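Local coordinates for protein nitrilotriacetate monooxygenase (Burkholderia pseudomallei, PDB 3SDO) that probably acts as an FMN-dependent monooxygenase of the NtaA/SnaA/DszA family, inserting oxygen from molecular oxygen into an organic substrate, at residues Asn22-Ala25 against Trp26-Pro29; Val43-Ala46 against Arg47-Glu50; Ala302-Ser305 against His306-Gln310; Thr336-Asn339 against Ile340-Leu343. One frame throughout, in Å; residues are numbered along the deposited sequence.

Overall arrangement
The four contacts are local and follow one another along the chain, all within the luciferase-like family, which has a TIM-barrel fold. Contact 1 lies in the loop between strand 11-15 and helix 39-51. Contact 2 lies on that helix, its centre 19 Å from that of contact 1. Contact 3 spans the end of helix 297-307 and the loop after it, and contact 4 lies on helix 334-346. Their centres are 13 Å apart and they touch: Phe-307 and Phe-308 pack on Thr-337, and Leu-304 meets Ile-340. These centres lie about 29 and 30 Å from the chain's centre. Contact 1 comes within about 7 Å of contact 3 at the nearest atoms. All four lie away from the predicted FMN site.

Contact 1 of 4, residues Asn22-Ala25 against Trp26-Pro29; sequences NMNA and WKHP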
ATOM      1  N   ASN A  22     -15.338  17.442  -0.008  1.00 21.83           N
ATOM      2  CA  ASN A  22     -16.330  17.850   0.989  1.00 22.86           C
ATOM      3  C   ASN A  22     -16.568  16.683   1.961  1.00 23.64           C
ATOM      4  O   ASN A  22     -16.817  15.543   1.539  1.00 23.02           O
ATOM      5  CB  ASN A  22     -17.634  18.310   0.323  1.00 22.96           C
ATOM      6  CG  ASN A  22     -18.658  18.814   1.329  1.00 24.49           C
ATOM      7  OD1 ASN A  22     -19.184  18.037   2.128  1.00 25.05           O
ATOM      8  ND2 ASN A  22     -18.911  20.119   1.327  1.00 22.36           N
ATOM      9  N   MET A  23     -16.501  16.973   3.253  1.00 24.57           N
ATOM     10  CA  MET A  23     -16.572  15.932   4.269  1.00 25.97           C
ATOM     11  C   MET A  23     -17.860  15.104   4.171  1.00 25.10           C
ATOM     12  O   MET A  23     -17.865  13.933   4.546  1.00 24.76           O
ATOM     13  CB  MET A  23     -16.401  16.528   5.683  1.00 27.45           C
ATOM     14  CG  MET A  23     -17.555  17.369   6.215  1.00 32.41           C
ATOM     15  SD  MET A  23     -17.448  17.796   7.994  1.00 43.84           S
ATOM     16  CE  MET A  23     -15.691  18.137   8.146  1.00 41.90           C
ATOM     17  N   ASN A  24     -18.934  15.728   3.677  1.00 24.31           N
ATOM     18  CA  ASN A  24     -20.242  15.081   3.557  1.00 24.33           C
ATOM     19  C   ASN A  24     -20.605  14.625   2.135  1.00 22.60           C
ATOM     20  O   ASN A  24     -21.766  14.369   1.833  1.00 21.26           O
ATOM     21  CB  ASN A  24     -21.316  15.986   4.134  1.00 25.14           C
ATOM     22  CG  ASN A  24     -21.331  15.969   5.686  1.00 28.38           C
ATOM     23  OD1 ASN A  24     -20.572  15.219   6.331  1.00 31.46           O
ATOM     24  ND2 ASN A  24     -22.181  16.800   6.273  1.00 27.99           N
ATOM     25  N   ALA A  25     -19.587  14.453   1.299  1.00 21.02           N
ATOM     26  CA  ALA A  25     -19.790  14.072  -0.096  1.00 20.56           C
ATOM     27  C   ALA A  25     -20.448  12.690  -0.241  1.00 20.01           C
ATOM     28  O   ALA A  25     -21.078  12.407  -1.274  1.00 20.43           O
ATOM     29  CB  ALA A  25     -18.442  14.119  -0.867  1.00 18.72           C
ATOM     30  N   TRP A  26     -20.315  11.837   0.777  1.00 20.49           N
ATOM     31  CA  TRP A  26     -20.945  10.496   0.749  1.00 20.76           C
ATOM     32  C   TRP A  26     -22.469  10.567   0.587  1.00 21.41           C
ATOM     33  O   TRP A  26     -23.106   9.559   0.235  1.00 21.25           O
ATOM     34  CB  TRP A  26     -20.633   9.682   2.014  1.00 20.69           C
ATOM     35  CG  TRP A  26     -21.257  10.198   3.283  1.00 20.80           C
ATOM     36  CD1 TRP A  26     -20.746  11.162   4.128  1.00 21.81           C
ATOM     37  CD2 TRP A  26     -22.491   9.772   3.873  1.00 22.70           C
ATOM     38  NE1 TRP A  26     -21.595  11.376   5.186  1.00 22.78           N
ATOM     39  CE2 TRP A  26     -22.675  10.532   5.063  1.00 22.06           C
ATOM     40  CE3 TRP A  26     -23.454   8.822   3.523  1.00 22.25           C
ATOM     41  CZ2 TRP A  26     -23.778  10.367   5.896  1.00 23.13           C
ATOM     42  CZ3 TRP A  26     -24.575   8.676   4.350  1.00 22.74           C
ATOM     43  CH2 TRP A  26     -24.719   9.436   5.525  1.00 23.44           C
ATOM     44  N   LYS A  27     -23.048  11.722   0.921  1.00 21.27           N
ATOM     45  CA  LYS A  27     -24.490  11.942   0.788  1.00 22.46           C
ATOM     46  C   LYS A  27     -24.915  12.269  -0.649  1.00 22.35           C
ATOM     47  O   LYS A  27     -26.107  12.208  -0.961  1.00 22.90           O
ATOM     48  CB  LYS A  27     -24.976  13.103   1.670  1.00 22.87           C
ATOM     49  CG  LYS A  27     -24.725  13.006   3.166  1.00 24.59           C
ATOM     50  CD  LYS A  27     -25.484  14.162   3.869  1.00 28.02           C
ATOM     51  CE  LYS A  27     -25.093  14.333   5.314  1.00 28.68           C
ATOM     52  NZ  LYS A  27     -25.553  15.636   5.937  1.00 25.15           N
ATOM     53  N   HIS A  28     -23.979  12.685  -1.503  1.00 22.16           N
ATOM     54  CA  HIS A  28     -24.356  13.128  -2.854  1.00 22.28           C
ATOM     55  C   HIS A  28     -24.685  11.946  -3.764  1.00 22.71           C
ATOM     56  O   HIS A  28     -23.906  10.987  -3.810  1.00 21.54           O
ATOM     57  CB  HIS A  28     -23.262  13.984  -3.507  1.00 22.16           C
ATOM     58  CG  HIS A  28     -23.789  14.816  -4.624  1.00 21.18           C
ATOM     59  ND1 HIS A  28     -23.779  14.387  -5.929  1.00 21.08           N
ATOM     60  CD2 HIS A  28     -24.447  15.998  -4.614  1.00 21.85           C
ATOM     61  CE1 HIS A  28     -24.373  15.297  -6.685  1.00 24.35           C
ATOM     62  NE2 HIS A  28     -24.798  16.280  -5.908  1.00 20.70           N
ATOM     63  N   PRO A  29     -25.823  12.017  -4.504  1.00 23.90           N
ATOM     64  CA  PRO A  29     -26.238  10.890  -5.354  1.00 24.18           C
ATOM     65  C   PRO A  29     -25.320  10.543  -6.520  1.00 23.73           C
ATOM     66  O   PRO A  29     -25.464   9.479  -7.075  1.00 23.03           O
ATOM     67  CB  PRO A  29     -27.619  11.311  -5.890  1.00 25.43           C
ATOM     68  CG  PRO A  29     -27.738  12.769  -5.634  1.00 25.74           C
ATOM     69  CD  PRO A  29     -26.827  13.103  -4.490  1.00 24.58           C
TER
HETATM   70  O   HOH W   1     -17.803  11.854   2.571  1.00 13.81           O
HETATM   71  O   HOH W   2     -21.431  13.056   7.582  1.00 17.47           O
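Ala-25 O accepts from His-28 N at 2.9 Å, the shortest direct hydrogen bond between the two segments. Next to it, Lys-27 N donates to Asn-24 O at 3.1 Å. Both are i to i+3 bonds, and in both the donor stands above the carbonyl plane. Two waters fill in the polar links around Trp-26. One donates a hydrogen bond to Met-23 O and accepts one from Trp-26 N. The other donates to Asn-24 OD1 at 2.6 Å and accepts from Trp-26 NE1 at 2.9 Å. Asn-24 and Trp-26 point the same way, with amide and indole planes 81° apart. The second water bridges Asn-24 OD1 and Trp-26 NE1, which are 4.1 Å apart. With CG between the backbone N and the carbonyl carbon (chi1 68°), the indole lies beside the Asn-24 side chain. Lys-27 CG covers one face of the ring, 3.7 Å above its centre. The extended lysine runs alongside Asn-24. Both side chains end at Leu-294 O and Glu-299, the lysine NZ by a salt bridge to OE2 and the amide ND2 by a bond to OE1. Trp-26 O binds Arg-177 of the second subunit, and Phe-182 of that subunit meets the indole. Before the 3-10 turn, Asn-22 OD1 takes the N-H of Asn-24 at 2.8 Å. This is an Asx turn, laid over a type I beta turn from Asn-22 to Ala-25. These turns and the short 3-10 segment build the loop between strand 11-15 and helix 39-51 of the TIM barrel, at the subunit interface.

Contact 2 of 4, residues Val43-Ala46 against Arg47-Glu50; sequences VDRA and RRAE
Val-43 lies alongside the side chain of Arg-47, one helical turn on. Its CG1 sits 3.4 Å from the guanidinium plane, toward the rim of one face, and 3.6 Å from Arg-47 NE. CG1 is there because it lies anti to the backbone N (chi1 177°), and the extended arginine runs past it. Arg-47 NE itself donates to Leu-89 O. Asp-44 follows, in a salt bridge with the next residue. Arg-45 NE and NH1 both donate to Asp-44 OD2, side-on and each at 2.8 Å. The carboxylate oxygen lies close to the guanidinium plane. Arg-45 is bent at chi2 and chi3, which folds its head back to this acid. The aliphatic part of Arg-48 lies over one face of the same head, with Arg-48 CG 3.8 Å from Arg-45 NH1. The two guanidinium planes stand 81° apart. Ala-46 O accepts from Glu-50 N at 2.9 Å, one of four i to i+4 bonds in the contact. Glu-50 OE2 then takes the backbone N-H groups of Ser-91, Lys-92 and Ile-93. The closeness of the Arg-45 and Arg-48 heads is probably offset by the acids around them. The salt bridges of Arg-45 and Arg-48 to Asp-406, and of Arg-48 to Asp-410, link helix 39-51 to helix 401-418.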
ATOM      1  N   VAL A  43     -11.257   3.019  -9.265  1.00 16.34           N
ATOM      2  CA  VAL A  43     -10.862   2.637 -10.616  1.00 15.97           C
ATOM      3  C   VAL A  43     -11.584   3.496 -11.671  1.00 16.04           C
ATOM      4  O   VAL A  43     -10.976   3.998 -12.607  1.00 15.33           O
ATOM      5  CB  VAL A  43     -11.127   1.144 -10.926  1.00 16.51           C
ATOM      6  CG1 VAL A  43     -10.753   0.848 -12.405  1.00 15.64           C
ATOM      7  CG2 VAL A  43     -10.340   0.213  -9.965  1.00 15.68           C
ATOM      8  N   ASP A  44     -12.880   3.651 -11.505  1.00 15.75           N
ATOM      9  CA  ASP A  44     -13.673   4.474 -12.410  1.00 17.04           C
ATOM     10  C   ASP A  44     -13.177   5.926 -12.467  1.00 17.17           C
ATOM     11  O   ASP A  44     -12.947   6.468 -13.561  1.00 16.92           O
ATOM     12  CB  ASP A  44     -15.137   4.417 -11.997  1.00 17.82           C
ATOM     13  CG  ASP A  44     -16.007   5.361 -12.793  1.00 20.22           C
ATOM     14  OD1 ASP A  44     -16.641   4.899 -13.742  1.00 25.22           O
ATOM     15  OD2 ASP A  44     -16.044   6.561 -12.486  1.00 19.87           O
ATOM     16  N   ARG A  45     -12.945   6.521 -11.298  1.00 17.00           N
ATOM     17  CA  ARG A  45     -12.437   7.882 -11.218  1.00 17.16           C
ATOM     18  C   ARG A  45     -11.003   8.013 -11.747  1.00 17.48           C
ATOM     19  O   ARG A  45     -10.701   8.961 -12.464  1.00 17.66           O
ATOM     20  CB  ARG A  45     -12.543   8.412  -9.805  1.00 16.68           C
ATOM     21  CG  ARG A  45     -13.965   8.445  -9.239  1.00 15.39           C
ATOM     22  CD  ARG A  45     -14.843   9.459  -9.901  1.00 15.71           C
ATOM     23  NE  ARG A  45     -15.418   8.988 -11.163  1.00 16.44           N
ATOM     24  CZ  ARG A  45     -16.126   9.735 -12.002  1.00 18.37           C
ATOM     25  NH1 ARG A  45     -16.603   9.194 -13.125  1.00 19.19           N
ATOM     26  NH2 ARG A  45     -16.379  11.007 -11.724  1.00 20.58           N
ATOM     27  N   ALA A  46     -10.121   7.072 -11.417  1.00 17.90           N
ATOM     28  CA  ALA A  46      -8.757   7.110 -11.954  1.00 18.01           C
ATOM     29  C   ALA A  46      -8.769   7.019 -13.480  1.00 18.08           C
ATOM     30  O   ALA A  46      -8.038   7.757 -14.146  1.00 17.84           O
ATOM     31  CB  ALA A  46      -7.863   5.998 -11.334  1.00 17.68           C
ATOM     32  N   ARG A  47      -9.620   6.146 -14.027  1.00 18.41           N
ATOM     33  CA  ARG A  47      -9.726   5.984 -15.491  1.00 18.56           C
ATOM     34  C   ARG A  47     -10.325   7.201 -16.175  1.00 18.66           C
ATOM     35  O   ARG A  47      -9.868   7.614 -17.224  1.00 18.50           O
ATOM     36  CB  ARG A  47     -10.523   4.730 -15.848  1.00 18.33           C
ATOM     37  CG  ARG A  47      -9.715   3.465 -15.594  1.00 18.85           C
ATOM     38  CD  ARG A  47     -10.541   2.243 -15.843  1.00 20.10           C
ATOM     39  NE  ARG A  47      -9.741   1.020 -15.869  1.00 19.95           N
ATOM     40  CZ  ARG A  47     -10.267  -0.196 -15.862  1.00 25.09           C
ATOM     41  NH1 ARG A  47     -11.599  -0.357 -15.787  1.00 26.22           N
ATOM     42  NH2 ARG A  47      -9.479  -1.257 -15.949  1.00 25.68           N
ATOM     43  N   ARG A  48     -11.324   7.789 -15.538  1.00 19.04           N
ATOM     44  CA  ARG A  48     -11.943   9.025 -16.012  1.00 18.80           C
ATOM     45  C   ARG A  48     -10.895  10.124 -16.129  1.00 18.18           C
ATOM     46  O   ARG A  48     -10.813  10.814 -17.152  1.00 18.73           O
ATOM     47  CB  ARG A  48     -13.041   9.450 -15.033  1.00 18.89           C
ATOM     48  CG  ARG A  48     -14.025  10.465 -15.564  1.00 19.66           C
ATOM     49  CD  ARG A  48     -14.973   9.832 -16.553  1.00 23.47           C
ATOM     50  NE  ARG A  48     -16.189  10.612 -16.731  1.00 26.27           N
ATOM     51  CZ  ARG A  48     -16.370  11.566 -17.641  1.00 26.14           C
ATOM     52  NH1 ARG A  48     -15.420  11.892 -18.506  1.00 27.33           N
ATOM     53  NH2 ARG A  48     -17.534  12.171 -17.702  1.00 27.06           N
ATOM     54  N   ALA A  49     -10.090  10.289 -15.085  1.00 17.35           N
ATOM     55  CA  ALA A  49      -9.020  11.281 -15.103  1.00 16.86           C
ATOM     56  C   ALA A  49      -7.952  10.956 -16.162  1.00 16.04           C
ATOM     57  O   ALA A  49      -7.541  11.832 -16.925  1.00 14.79           O
ATOM     58  CB  ALA A  49      -8.382  11.414 -13.702  1.00 15.47           C
ATOM     59  N   GLU A  50      -7.534   9.697 -16.211  1.00 16.11           N
ATOM     60  CA  GLU A  50      -6.503   9.260 -17.139  1.00 16.85           C
ATOM     61  C   GLU A  50      -6.941   9.495 -18.587  1.00 17.92           C
ATOM     62  O   GLU A  50      -6.160   9.954 -19.425  1.00 16.39           O
ATOM     63  CB  GLU A  50      -6.180   7.773 -16.929  1.00 17.29           C
ATOM     64  CG  GLU A  50      -5.142   7.221 -17.894  1.00 18.71           C
ATOM     65  CD  GLU A  50      -4.769   5.777 -17.584  1.00 22.35           C
ATOM     66  OE1 GLU A  50      -5.629   4.882 -17.773  1.00 21.20           O
ATOM     67  OE2 GLU A  50      -3.623   5.540 -17.131  1.00 19.04           O
TER

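Contact 3 of 4, residues Ala302-Ser305 against His306-Gln310; sequences AYLS and HFFQQ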
ATOM      1  N   ALA A 302     -23.882  23.123  14.959  1.00 39.79           N
ATOM      2  CA  ALA A 302     -23.039  22.444  15.952  1.00 40.83           C
ATOM      3  C   ALA A 302     -21.614  22.973  15.864  1.00 41.45           C
ATOM      4  O   ALA A 302     -20.923  23.118  16.876  1.00 41.54           O
ATOM      5  CB  ALA A 302     -23.055  20.903  15.747  1.00 40.63           C
ATOM      6  N   TYR A 303     -21.191  23.278  14.646  1.00 38.33           N
ATOM      7  CA  TYR A 303     -19.876  23.824  14.419  1.00 39.75           C
ATOM      8  C   TYR A 303     -19.773  25.311  14.796  1.00 38.47           C
ATOM      9  O   TYR A 303     -18.728  25.762  15.274  1.00 39.19           O
ATOM     10  CB  TYR A 303     -19.440  23.556  12.968  1.00 41.60           C
ATOM     11  CG  TYR A 303     -17.970  23.831  12.735  1.00 44.71           C
ATOM     12  CD1 TYR A 303     -16.989  23.014  13.305  1.00 47.49           C
ATOM     13  CD2 TYR A 303     -17.560  24.919  11.959  1.00 46.16           C
ATOM     14  CE1 TYR A 303     -15.637  23.274  13.107  1.00 50.81           C
ATOM     15  CE2 TYR A 303     -16.221  25.187  11.754  1.00 48.10           C
ATOM     16  CZ  TYR A 303     -15.253  24.368  12.330  1.00 51.15           C
ATOM     17  OH  TYR A 303     -13.911  24.634  12.128  1.00 52.52           O
ATOM     18  N   LEU A 304     -20.840  26.088  14.609  1.00 36.59           N
ATOM     19  CA  LEU A 304     -20.898  27.440  15.178  1.00 34.46           C
ATOM     20  C   LEU A 304     -20.815  27.415  16.716  1.00 32.84           C
ATOM     21  O   LEU A 304     -20.181  28.276  17.341  1.00 32.39           O
ATOM     22  CB  LEU A 304     -22.227  28.116  14.848  1.00 34.42           C
ATOM     23  CG  LEU A 304     -22.418  29.236  13.831  1.00 36.04           C
ATOM     24  CD1 LEU A 304     -23.759  29.856  14.188  1.00 34.95           C
ATOM     25  CD2 LEU A 304     -21.309  30.293  13.804  1.00 34.27           C
ATOM     26  N   SER A 305     -21.524  26.461  17.312  1.00 31.27           N
ATOM     27  CA  SER A 305     -21.557  26.263  18.772  1.00 30.43           C
ATOM     28  C   SER A 305     -20.131  26.134  19.344  1.00 30.44           C
ATOM     29  O   SER A 305     -19.839  26.642  20.423  1.00 30.09           O
ATOM     30  CB  SER A 305     -22.399  25.001  19.079  1.00 31.35           C
ATOM     31  OG  SER A 305     -22.623  24.803  20.466  1.00 32.64           O
ATOM     32  N   HIS A 306     -19.257  25.474  18.595  1.00 29.93           N
ATOM     33  CA  HIS A 306     -17.840  25.294  18.937  1.00 31.71           C
ATOM     34  C   HIS A 306     -17.115  26.613  19.288  1.00 30.47           C
ATOM     35  O   HIS A 306     -16.267  26.666  20.191  1.00 31.20           O
ATOM     36  CB  HIS A 306     -17.152  24.564  17.745  1.00 33.46           C
ATOM     37  CG  HIS A 306     -15.661  24.488  17.821  1.00 37.84           C
ATOM     38  ND1 HIS A 306     -14.997  23.737  18.768  1.00 44.05           N
ATOM     39  CD2 HIS A 306     -14.702  25.040  17.038  1.00 42.07           C
ATOM     40  CE1 HIS A 306     -13.691  23.851  18.581  1.00 45.54           C
ATOM     41  NE2 HIS A 306     -13.485  24.634  17.535  1.00 43.78           N
ATOM     42  N   PHE A 307     -17.446  27.675  18.569  1.00 28.36           N
ATOM     43  CA  PHE A 307     -16.760  28.939  18.744  1.00 28.69           C
ATOM     44  C   PHE A 307     -17.332  29.776  19.875  1.00 27.63           C
ATOM     45  O   PHE A 307     -16.696  30.731  20.306  1.00 28.83           O
ATOM     46  CB  PHE A 307     -16.764  29.711  17.428  1.00 28.83           C
ATOM     47  CG  PHE A 307     -15.975  29.025  16.325  1.00 31.62           C
ATOM     48  CD1 PHE A 307     -14.624  28.774  16.478  1.00 32.72           C
ATOM     49  CD2 PHE A 307     -16.591  28.627  15.151  1.00 33.63           C
ATOM     50  CE1 PHE A 307     -13.893  28.138  15.473  1.00 36.41           C
ATOM     51  CE2 PHE A 307     -15.865  27.979  14.139  1.00 35.84           C
ATOM     52  CZ  PHE A 307     -14.514  27.743  14.302  1.00 36.64           C
ATOM     53  N   PHE A 308     -18.525  29.426  20.348  1.00 25.95           N
ATOM     54  CA  PHE A 308     -19.213  30.204  21.373  1.00 25.69           C
ATOM     55  C   PHE A 308     -19.467  29.396  22.653  1.00 26.08           C
ATOM     56  O   PHE A 308     -20.552  29.459  23.233  1.00 25.82           O
ATOM     57  CB  PHE A 308     -20.538  30.731  20.810  1.00 24.48           C
ATOM     58  CG  PHE A 308     -20.378  31.802  19.778  1.00 25.36           C
ATOM     59  CD1 PHE A 308     -20.303  33.134  20.156  1.00 28.98           C
ATOM     60  CD2 PHE A 308     -20.323  31.487  18.433  1.00 28.24           C
ATOM     61  CE1 PHE A 308     -20.171  34.137  19.212  1.00 29.62           C
ATOM     62  CE2 PHE A 308     -20.208  32.468  17.476  1.00 28.70           C
ATOM     63  CZ  PHE A 308     -20.134  33.803  17.864  1.00 30.40           C
ATOM     64  N   GLN A 309     -18.462  28.650  23.098  1.00 27.32           N
ATOM     65  CA  GLN A 309     -18.536  27.885  24.343  1.00 28.32           C
ATOM     66  C   GLN A 309     -19.780  26.976  24.412  1.00 27.69           C
ATOM     67  O   GLN A 309     -20.452  26.895  25.447  1.00 26.96           O
ATOM     68  CB  GLN A 309     -18.477  28.834  25.554  1.00 29.87           C
ATOM     69  CG  GLN A 309     -17.218  29.710  25.584  1.00 32.23           C
ATOM     70  CD  GLN A 309     -17.053  30.509  26.868  1.00 36.10           C
ATOM     71  OE1 GLN A 309     -17.878  31.362  27.200  1.00 36.74           O
ATOM     72  NE2 GLN A 309     -15.935  30.286  27.559  1.00 39.48           N
ATOM     73  N   GLN A 310     -20.052  26.289  23.302  1.00 26.80           N
ATOM     74  CA  GLN A 310     -21.172  25.345  23.167  1.00 27.46           C
ATOM     75  C   GLN A 310     -22.561  25.946  23.344  1.00 25.82           C
ATOM     76  O   GLN A 310     -23.496  25.266  23.764  1.00 25.73           O
ATOM     77  CB  GLN A 310     -21.015  24.139  24.087  1.00 29.56           C
ATOM     78  CG  GLN A 310     -19.775  23.311  23.733  1.00 34.28           C
ATOM     79  CD  GLN A 310     -18.718  23.394  24.788  1.00 40.58           C
ATOM     80  OE1 GLN A 310     -18.005  24.402  24.897  1.00 44.99           O
ATOM     81  NE2 GLN A 310     -18.599  22.331  25.585  1.00 43.90           N
TER
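Phe-307 turns its edge to the face of Tyr-303. The centroids are 5.3 Å apart, the planes stand at 80°, and the nearest carbons, CE2 of each ring, meet at 3.7 Å. One face of Phe-307 carries His-306 CD2, 3.6 Å above the plane and toward the rim. The imidazole is nearly parallel to the Tyr-303 ring, at 18°, but displaced, with little stacking between them. Tyr-303, His-306 and Phe-307 thus form an aromatic cluster, and Phe-333 adds to it by meeting both His-306 and Phe-307. The Phe-308 ring is separate: its edge faces Leu-304 O in plane, with CD2 at 3.4 Å, and Phe-313 meets this ring edge-to-face. The chain leaves the regular pattern of helix 297-307 here. The i to i+4 bond from His-306 N to Ala-302 O is weak, and after it Phe-307 N turns to Leu-304 O at 3.1 Å. Ser-305 O accepts two N-H groups from opposite faces of its plane, those of Phe-308 and, at 2.9 Å, Gln-310. Gln-309 and Gln-310 both have positive phi, consistent with the chain bending back for the second bond. Ser-305 OG, anti to its own N, binds His-311 O just beyond. Leu-304 CD2 lies 4.4 Å from Phe-308 CE2. Leu-304 also packs on Leu-351 and Val-358 of helix 351-363.

Contact 4 of 4, residues Thr336-Asn339 against Ile340-Leu343; sequences TTDN and IKRL
Asn-339 and Arg-342 lie side by side and point the same way, with the amide and guanidinium planes 61° apart. Arg-342 NH2 is turned to Asn-339 OD1, which lies at the guanidinium edge. The modelled separation is too short for a normal hydrogen bond, so the detail of this link is doubtful. The arginine bends at chi3 (46°), which folds its head back over the preceding turn. One face of that head, toward its rim, then lies above Asp-338 O. The Asp-338 and Lys-341 side chains pass each other at an angle. Their charged ends stay 4.1 Å apart, from OD1 to NZ, beyond a salt bridge. A water lies between them. It accepts from Lys-341 NZ at 2.7 Å and donates to Thr-337 OG1 at 2.8 Å. It also sits by Asp-338 OD1, at a distance too short to be trusted. Lys-341 is bent at chi3 (-74°), which lays CE 3.6 Å from Thr-337 O. Thr-337 OG1 also bonds to Gln-334 O, one turn back. On the other side of the helix, Thr-336 and Ile-340 meet by their methyls, CG2 to CD1 at 4.1 Å. Ile-340 CG1 rests against Thr-336 O at 3.3 Å. Four regular i to i+4 bonds, such as Ile-340 N to Thr-336 O at 2.9 Å, run beneath these side chains. Ile-340 and Leu-343 face helix 351-363, at Val-354 and Val-358 and at Glu-357, while Asp-338, Asn-339 and Arg-342 are exposed. This split is typical of an amphipathic helix, its apolar side packed on helices 297-307 and 351-363.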
ATOM      1  N   THR A 336     -12.081  34.694  15.981  1.00 36.30           N
ATOM      2  CA  THR A 336     -13.020  34.077  15.047  1.00 35.10           C
ATOM      3  C   THR A 336     -14.445  34.525  15.362  1.00 33.50           C
ATOM      4  O   THR A 336     -15.224  34.812  14.446  1.00 33.62           O
ATOM      5  CB  THR A 336     -12.933  32.536  15.072  1.00 35.23           C
ATOM      6  OG1 THR A 336     -11.616  32.138  14.719  1.00 37.43           O
ATOM      7  CG2 THR A 336     -13.896  31.930  14.073  1.00 34.68           C
ATOM      8  N   THR A 337     -14.801  34.604  16.642  1.00 32.46           N
ATOM      9  CA  THR A 337     -16.140  35.052  16.982  1.00 31.26           C
ATOM     10  C   THR A 337     -16.320  36.511  16.561  1.00 31.63           C
ATOM     11  O   THR A 337     -17.394  36.892  16.089  1.00 30.94           O
ATOM     12  CB  THR A 337     -16.526  34.798  18.472  1.00 31.07           C
ATOM     13  OG1 THR A 337     -15.615  35.462  19.361  1.00 32.94           O
ATOM     14  CG2 THR A 337     -16.536  33.311  18.753  1.00 31.13           C
ATOM     15  N   ASP A 338     -15.263  37.312  16.690  1.00 32.31           N
ATOM     16  CA  ASP A 338     -15.281  38.687  16.171  1.00 33.02           C
ATOM     17  C   ASP A 338     -15.514  38.699  14.649  1.00 33.24           C
ATOM     18  O   ASP A 338     -16.306  39.499  14.149  1.00 32.81           O
ATOM     19  CB  ASP A 338     -13.984  39.427  16.515  1.00 34.33           C
ATOM     20  CG  ASP A 338     -13.922  39.877  17.978  1.00 34.57           C
ATOM     21  OD1 ASP A 338     -14.958  39.849  18.681  1.00 31.33           O
ATOM     22  OD2 ASP A 338     -12.826  40.278  18.423  1.00 32.16           O
ATOM     23  N   ASN A 339     -14.837  37.823  13.918  1.00 33.91           N
ATOM     24  CA  ASN A 339     -15.031  37.765  12.460  1.00 35.51           C
ATOM     25  C   ASN A 339     -16.482  37.434  12.128  1.00 34.69           C
ATOM     26  O   ASN A 339     -17.080  38.023  11.227  1.00 35.07           O
ATOM     27  CB  ASN A 339     -14.140  36.700  11.808  1.00 36.36           C
ATOM     28  CG  ASN A 339     -12.670  37.032  11.869  1.00 39.48           C
ATOM     29  OD1 ASN A 339     -12.272  38.185  12.087  1.00 39.98           O
ATOM     30  ND2 ASN A 339     -11.838  36.012  11.651  1.00 42.71           N
ATOM     31  N   ILE A 340     -17.039  36.483  12.872  1.00 33.65           N
ATOM     32  CA  ILE A 340     -18.405  36.037  12.654  1.00 33.21           C
ATOM     33  C   ILE A 340     -19.400  37.189  12.909  1.00 34.01           C
ATOM     34  O   ILE A 340     -20.264  37.492  12.069  1.00 34.33           O
ATOM     35  CB  ILE A 340     -18.717  34.793  13.536  1.00 32.16           C
ATOM     36  CG1 ILE A 340     -17.962  33.573  12.993  1.00 32.70           C
ATOM     37  CG2 ILE A 340     -20.208  34.484  13.560  1.00 31.18           C
ATOM     38  CD1 ILE A 340     -18.012  32.344  13.894  1.00 33.04           C
ATOM     39  N   LYS A 341     -19.257  37.851  14.048  1.00 34.35           N
ATOM     40  CA  LYS A 341     -20.149  38.964  14.393  1.00 35.44           C
ATOM     41  C   LYS A 341     -20.016  40.156  13.427  1.00 37.72           C
ATOM     42  O   LYS A 341     -21.012  40.799  13.085  1.00 38.55           O
ATOM     43  CB  LYS A 341     -19.945  39.393  15.861  1.00 35.36           C
ATOM     44  CG  LYS A 341     -20.437  38.346  16.873  1.00 32.48           C
ATOM     45  CD  LYS A 341     -20.261  38.785  18.342  1.00 32.12           C
ATOM     46  CE  LYS A 341     -18.808  38.723  18.796  1.00 32.36           C
ATOM     47  NZ  LYS A 341     -18.625  39.002  20.266  1.00 30.38           N
ATOM     48  N   ARG A 342     -18.801  40.442  12.975  1.00 39.67           N
ATOM     49  CA  ARG A 342     -18.583  41.531  12.020  1.00 42.00           C
ATOM     50  C   ARG A 342     -19.329  41.229  10.718  1.00 42.40           C
ATOM     51  O   ARG A 342     -20.030  42.082  10.177  1.00 43.28           O
ATOM     52  CB  ARG A 342     -17.087  41.713  11.745  1.00 43.52           C
ATOM     53  CG  ARG A 342     -16.739  42.954  10.927  1.00 46.52           C
ATOM     54  CD  ARG A 342     -15.247  43.275  10.997  1.00 49.50           C
ATOM     55  NE  ARG A 342     -14.456  42.067  10.792  1.00 49.98           N
ATOM     56  CZ  ARG A 342     -13.611  41.517  11.665  1.00 49.21           C
ATOM     57  NH1 ARG A 342     -13.356  42.064  12.849  1.00 48.59           N
ATOM     58  NH2 ARG A 342     -12.994  40.396  11.324  1.00 49.24           N
ATOM     59  N   LEU A 343     -19.165  40.007  10.225  1.00 42.35           N
ATOM     60  CA  LEU A 343     -19.848  39.547   9.016  1.00 43.31           C
ATOM     61  C   LEU A 343     -21.362  39.711   9.141  1.00 42.93           C
ATOM     62  O   LEU A 343     -22.009  40.309   8.276  1.00 43.64           O
ATOM     63  CB  LEU A 343     -19.507  38.079   8.769  1.00 43.05           C
ATOM     64  CG  LEU A 343     -20.111  37.377   7.553  1.00 44.44           C
ATOM     65  CD1 LEU A 343     -19.282  37.675   6.306  1.00 47.70           C
ATOM     66  CD2 LEU A 343     -20.178  35.872   7.827  1.00 44.55           C
TER
HETATM   67  O   HOH W   3     -16.044  38.121  19.978  1.00 17.65           O